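Local coordinates for ribosomal RNA processing protein 6 (Trypanosoma brucei brucei, PDB 4NLC) that probably degrades and trims RNA from the 3' end as an exosome-associated 3'-5' exoribonuclease, the present chain being its catalytic core, at residues S290-R302 / V316-L329. The protein carries 1 engineered substitution. Numbering follows the deposited sequence.
Engineered in segment 316-329: Ser-321 (natural residue Cys).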
loop_
_atom_site.group_PDB
_atom_site.type_symbol
_atom_site.label_atom_id
_atom_site.label_comp_id
_atom_site.label_asym_id
_atom_site.label_seq_id
_atom_site.Cartn_x
_atom_site.Cartn_y
_atom_site.Cartn_z
ATOM N N SER A 290 -3.083 22.241 30.940
ATOM C CA SER A 290 -4.447 21.847 30.605
ATOM C C SER A 290 -4.675 21.797 29.098
ATOM O O SER A 290 -5.498 21.006 28.639
ATOM C CB SER A 290 -5.459 22.754 31.290
ATOM O OG SER A 290 -5.279 24.083 30.837
ATOM N N GLN A 291 -3.924 22.603 28.329
ATOM C CA GLN A 291 -4.011 22.624 26.866
ATOM C C GLN A 291 -3.298 21.400 26.310
ATOM O O GLN A 291 -3.716 20.857 25.291
ATOM C CB GLN A 291 -3.406 23.919 26.309
ATOM C CG GLN A 291 -4.250 25.153 26.662
ATOM C CD GLN A 291 -3.586 26.432 26.268
ATOM O OE1 GLN A 291 -2.449 26.721 26.646
ATOM N NE2 GLN A 291 -4.322 27.276 25.588
ATOM N N LEU A 292 -2.242 20.949 26.999
ATOM C CA LEU A 292 -1.488 19.752 26.639
ATOM C C LEU A 292 -2.341 18.508 26.877
ATOM O O LEU A 292 -2.308 17.583 26.066
ATOM C CB LEU A 292 -0.158 19.670 27.419
ATOM C CG LEU A 292 0.954 20.631 26.975
ATOM C CD1 LEU A 292 2.111 20.641 27.970
ATOM C CD2 LEU A 292 1.452 20.313 25.570
ATOM N N GLN A 293 -3.106 18.491 27.985
ATOM C CA GLN A 293 -4.018 17.386 28.328
ATOM C C GLN A 293 -5.111 17.290 27.265
ATOM O O GLN A 293 -5.428 16.184 26.811
ATOM C CB GLN A 293 -4.615 17.581 29.737
ATOM C CG GLN A 293 -5.606 16.504 30.187
ATOM C CD GLN A 293 -6.296 16.853 31.495
ATOM O OE1 GLN A 293 -5.690 17.361 32.448
ATOM N NE2 GLN A 293 -7.577 16.550 31.584
ATOM N N VAL A 294 -5.659 18.451 26.855
ATOM C CA VAL A 294 -6.678 18.537 25.813
ATOM C C VAL A 294 -6.106 18.079 24.457
ATOM O O VAL A 294 -6.778 17.333 23.755
ATOM C CB VAL A 294 -7.384 19.921 25.750
ATOM C CG1 VAL A 294 -8.278 20.037 24.513
ATOM C CG2 VAL A 294 -8.216 20.142 27.003
ATOM N N ALA A 295 -4.873 18.480 24.117
ATOM C CA ALA A 295 -4.226 18.044 22.863
ATOM C C ALA A 295 -4.194 16.508 22.767
ATOM O O ALA A 295 -4.634 15.964 21.767
ATOM C CB ALA A 295 -2.802 18.601 22.767
ATOM N N ARG A 296 -3.745 15.830 23.848
ATOM C CA ARG A 296 -3.599 14.383 23.941
ATOM C C ARG A 296 -4.923 13.645 23.842
ATOM O O ARG A 296 -5.027 12.677 23.072
ATOM C CB ARG A 296 -2.846 14.007 25.229
ATOM C CG ARG A 296 -2.740 12.490 25.494
ATOM C CD ARG A 296 -1.937 12.185 26.748
ATOM N NE ARG A 296 -2.078 10.786 27.158
ATOM C CZ ARG A 296 -1.326 10.199 28.087
ATOM N NH1 ARG A 296 -0.363 10.879 28.701
ATOM N NH2 ARG A 296 -1.518 8.921 28.397
ATOM N N GLU A 297 -5.927 14.094 24.621
ATOM C CA GLU A 297 -7.260 13.480 24.674
ATOM C C GLU A 297 -8.033 13.644 23.357
ATOM O O GLU A 297 -8.679 12.691 22.937
ATOM C CB GLU A 297 -8.071 13.970 25.882
ATOM C CG GLU A 297 -7.501 13.613 27.250
ATOM C CD GLU A 297 -7.549 12.151 27.646
ATOM O OE1 GLU A 297 -8.624 11.525 27.508
ATOM O OE2 GLU A 297 -6.513 11.637 28.128
ATOM N N ILE A 298 -7.963 14.830 22.705
ATOM C CA ILE A 298 -8.600 15.041 21.395
ATOM C C ILE A 298 -7.932 14.107 20.351
ATOM O O ILE A 298 -8.626 13.458 19.573
ATOM C CB ILE A 298 -8.570 16.521 20.925
ATOM C CG1 ILE A 298 -9.448 17.454 21.832
ATOM C CG2 ILE A 298 -8.949 16.643 19.428
ATOM C CD1 ILE A 298 -11.023 17.237 21.789
ATOM N N PHE A 299 -6.596 14.018 20.383
ATOM C CA PHE A 299 -5.846 13.167 19.479
ATOM C C PHE A 299 -6.198 11.692 19.682
ATOM O O PHE A 299 -6.359 10.968 18.705
ATOM C CB PHE A 299 -4.325 13.423 19.586
ATOM C CG PHE A 299 -3.560 12.760 18.458
ATOM C CD1 PHE A 299 -3.181 11.419 18.540
ATOM C CD2 PHE A 299 -3.290 13.448 17.282
ATOM C CE1 PHE A 299 -2.520 10.792 17.473
ATOM C CE2 PHE A 299 -2.606 12.826 16.231
ATOM C CZ PHE A 299 -2.234 11.501 16.329
ATOM N N ASN A 300 -6.327 11.252 20.938
ATOM C CA ASN A 300 -6.674 9.857 21.236
ATOM C C ASN A 300 -8.099 9.552 20.871
ATOM O O ASN A 300 -8.360 8.468 20.360
ATOM C CB ASN A 300 -6.338 9.476 22.673
ATOM C CG ASN A 300 -4.855 9.361 22.853
ATOM O OD1 ASN A 300 -4.088 9.430 21.887
ATOM N ND2 ASN A 300 -4.412 9.179 24.075
ATOM N N TRP A 301 -9.007 10.538 21.057
ATOM C CA TRP A 301 -10.394 10.411 20.631
ATOM C C TRP A 301 -10.441 10.316 19.078
ATOM O O TRP A 301 -11.196 9.503 18.529
ATOM C CB TRP A 301 -11.238 11.606 21.106
ATOM C CG TRP A 301 -12.639 11.508 20.595
ATOM C CD1 TRP A 301 -13.653 10.785 21.146
ATOM C CD2 TRP A 301 -13.118 11.961 19.316
ATOM N NE1 TRP A 301 -14.742 10.783 20.308
ATOM C CE2 TRP A 301 -14.446 11.505 19.183
ATOM C CE3 TRP A 301 -12.559 12.730 18.278
ATOM C CZ2 TRP A 301 -15.238 11.819 18.071
ATOM C CZ3 TRP A 301 -13.338 13.027 17.168
ATOM C CH2 TRP A 301 -14.664 12.582 17.075
ATOM N N ARG A 302 -9.660 11.166 18.389
ATOM C CA ARG A 302 -9.624 11.234 16.926
ATOM C C ARG A 302 -9.217 9.905 16.330
ATOM O O ARG A 302 -9.789 9.500 15.319
ATOM C CB ARG A 302 -8.749 12.409 16.423
ATOM C CG ARG A 302 -8.866 12.663 14.926
ATOM C CD ARG A 302 -7.883 13.708 14.439
ATOM N NE ARG A 302 -6.523 13.202 14.498
ATOM C CZ ARG A 302 -5.603 13.407 13.570
ATOM N NH1 ARG A 302 -5.878 14.142 12.504
ATOM N NH2 ARG A 302 -4.403 12.875 13.697
ATOM N N VAL A 316 -11.256 12.358 9.827
ATOM C CA VAL A 316 -12.102 12.675 10.979
ATOM C C VAL A 316 -11.968 14.185 11.279
ATOM O O VAL A 316 -12.975 14.908 11.363
ATOM C CB VAL A 316 -11.751 11.807 12.228
ATOM C CG1 VAL A 316 -12.423 12.340 13.501
ATOM C CG2 VAL A 316 -12.125 10.346 12.000
ATOM N N MET A 317 -10.715 14.650 11.407
ATOM C CA MET A 317 -10.380 16.007 11.813
ATOM C C MET A 317 -8.952 16.310 11.351
ATOM O O MET A 317 -8.055 15.502 11.584
ATOM C CB MET A 317 -10.413 15.977 13.363
ATOM C CG MET A 317 -10.521 17.277 14.066
ATOM S SD MET A 317 -10.120 17.059 15.837
ATOM C CE MET A 317 -11.434 15.990 16.355
ATOM N N HIS A 318 -8.716 17.483 10.759
ATOM C CA HIS A 318 -7.357 17.881 10.374
ATOM C C HIS A 318 -6.488 18.040 11.641
ATOM O O HIS A 318 -7.001 18.369 12.701
ATOM C CB HIS A 318 -7.375 19.179 9.552
ATOM C CG HIS A 318 -6.060 19.504 8.914
ATOM N ND1 HIS A 318 -5.050 20.147 9.617
ATOM C CD2 HIS A 318 -5.621 19.251 7.658
ATOM C CE1 HIS A 318 -4.045 20.282 8.768
ATOM N NE2 HIS A 318 -4.340 19.761 7.572
ATOM N N ILE A 319 -5.197 17.756 11.539
ATOM C CA ILE A 319 -4.247 17.840 12.653
ATOM C C ILE A 319 -4.260 19.238 13.347
ATOM O O ILE A 319 -4.155 19.302 14.574
ATOM C CB ILE A 319 -2.821 17.390 12.181
ATOM C CG1 ILE A 319 -1.872 17.087 13.357
ATOM C CG2 ILE A 319 -2.192 18.371 11.195
ATOM C CD1 ILE A 319 -2.107 15.779 14.051
ATOM N N SER A 320 -4.422 20.333 12.561
ATOM C CA SER A 320 -4.465 21.713 13.050
ATOM C C SER A 320 -5.687 21.934 13.899
ATOM O O SER A 320 -5.613 22.698 14.848
ATOM C CB SER A 320 -4.429 22.708 11.890
ATOM O OG SER A 320 -5.515 22.531 10.995
ATOM N N SER A 321 -6.806 21.237 13.582
ATOM C CA SER A 321 -8.066 21.283 14.339
ATOM C C SER A 321 -7.898 20.735 15.744
ATOM O O SER A 321 -8.533 21.237 16.663
ATOM C CB SER A 321 -9.181 20.550 13.605
ATOM O OG SER A 321 -9.587 21.273 12.455
ATOM N N VAL A 322 -7.023 19.721 15.912
ATOM C CA VAL A 322 -6.678 19.121 17.199
ATOM C C VAL A 322 -5.997 20.214 18.032
ATOM O O VAL A 322 -6.389 20.456 19.182
ATOM C CB VAL A 322 -5.767 17.881 17.016
ATOM C CG1 VAL A 322 -5.216 17.396 18.356
ATOM C CG2 VAL A 322 -6.507 16.758 16.303
ATOM N N LEU A 323 -5.015 20.910 17.414
ATOM C CA LEU A 323 -4.295 21.987 18.060
ATOM C C LEU A 323 -5.186 23.163 18.352
ATOM O O LEU A 323 -5.091 23.716 19.434
ATOM C CB LEU A 323 -3.077 22.417 17.259
ATOM C CG LEU A 323 -1.900 22.831 18.128
ATOM C CD1 LEU A 323 -1.068 21.599 18.530
ATOM C CD2 LEU A 323 -1.058 23.874 17.420
ATOM N N SER A 324 -6.124 23.468 17.453
ATOM C CA SER A 324 -7.080 24.561 17.621
ATOM C C SER A 324 -7.962 24.367 18.865
ATOM O O SER A 324 -8.190 25.320 19.594
ATOM C CB SER A 324 -7.948 24.699 16.378
ATOM O OG SER A 324 -8.568 25.970 16.402
ATOM N N ILE A 325 -8.450 23.137 19.099
ATOM C CA ILE A 325 -9.296 22.826 20.249
ATOM C C ILE A 325 -8.467 22.987 21.515
ATOM O O ILE A 325 -8.892 23.683 22.431
ATOM C CB ILE A 325 -9.955 21.417 20.131
ATOM C CG1 ILE A 325 -10.985 21.384 18.979
ATOM C CG2 ILE A 325 -10.596 20.986 21.476
ATOM C CD1 ILE A 325 -11.591 20.023 18.714
ATOM N N ALA A 326 -7.269 22.380 21.535
ATOM C CA ALA A 326 -6.318 22.449 22.637
ATOM C C ALA A 326 -5.992 23.910 23.029
ATOM O O ALA A 326 -6.041 24.240 24.203
ATOM C CB ALA A 326 -5.034 21.708 22.253
ATOM N N THR A 327 -5.723 24.775 22.041
ATOM C CA THR A 327 -5.318 26.170 22.247
ATOM C C THR A 327 -6.475 27.046 22.679
ATOM O O THR A 327 -6.393 27.679 23.739
ATOM C CB THR A 327 -4.595 26.732 21.003
ATOM O OG1 THR A 327 -5.492 26.691 19.906
ATOM C CG2 THR A 327 -3.353 25.941 20.626
ATOM N N LYS A 328 -7.567 27.048 21.890
ATOM C CA LYS A 328 -8.747 27.877 22.139
ATOM C C LYS A 328 -9.648 27.403 23.281
ATOM O O LYS A 328 -10.423 28.217 23.789
ATOM C CB LYS A 328 -9.577 28.039 20.843
ATOM C CG LYS A 328 -8.883 28.849 19.741
ATOM C CD LYS A 328 -9.631 28.691 18.419
ATOM C CE LYS A 328 -9.228 29.696 17.358
ATOM N NZ LYS A 328 -10.120 29.630 16.165
ATOM N N LEU A 329 -9.581 26.097 23.662
ATOM C CA LEU A 329 -10.436 25.460 24.691
ATOM C C LEU A 329 -11.952 25.797 24.494
ATOM O O LEU A 329 -12.546 26.445 25.359
ATOM C CB LEU A 329 -9.944 25.759 26.141
ATOM C CG LEU A 329 -8.517 25.276 26.503
ATOM C CD1 LEU A 329 -8.032 25.895 27.817
ATOM C CD2 LEU A 329 -8.432 23.750 26.591
#
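Arg-302 leaves helix 290-302 with CG anti to the backbone N (chi1 -170°) and then bends at chi3 (69°), which turns its guanidinium along the start of the partner segment, where NH1 donates a fairly straight hydrogen bond of 2.7 Å, in the guanidinium plane, approaching Met-317 O almost end-on to its carbonyl. Val-322 CG2 lies over one face of that group, while the aliphatic part of the arginine packs on Val-316 and Met-317, so a long side chain serves both a polar and an apolar surface just ahead of helix 319-328. The Met-317 chain also bends at chi3, bringing CE within 3.6 Å of Trp-301 CZ3.

Farther along, Val-322 is a knob in the hole formed by Ala-295, Ile-298, Phe-299 and Arg-302; its compact branched side chain fits there. Ile-319 CD1 meets the edge of the Phe-299 ring, 3.7 Å from CE2. The side chains of Ile-298 and Ile-325 cross at about a right angle, CG1 of the first touching CG2 of the second, and both also reach helix 351-359. Small residues permit close approach where Ala-295 CB and Ala-326 CB stand 3.9 Å apart.

At the other end the extended Gln-291 chain lets NE2 donate a distinctly bent hydrogen bond (2.8 Å) to Thr-327 O, near the C-terminal end of helix 319-328, in the carbonyl plane on a lone pair; Leu-329 CD2 touches Val-294 CG2. The axes of helix segments 290-302 and 319-328 approach to 8.1 Å at 148°, a near-antiparallel helix packing within the helical HRDC domain.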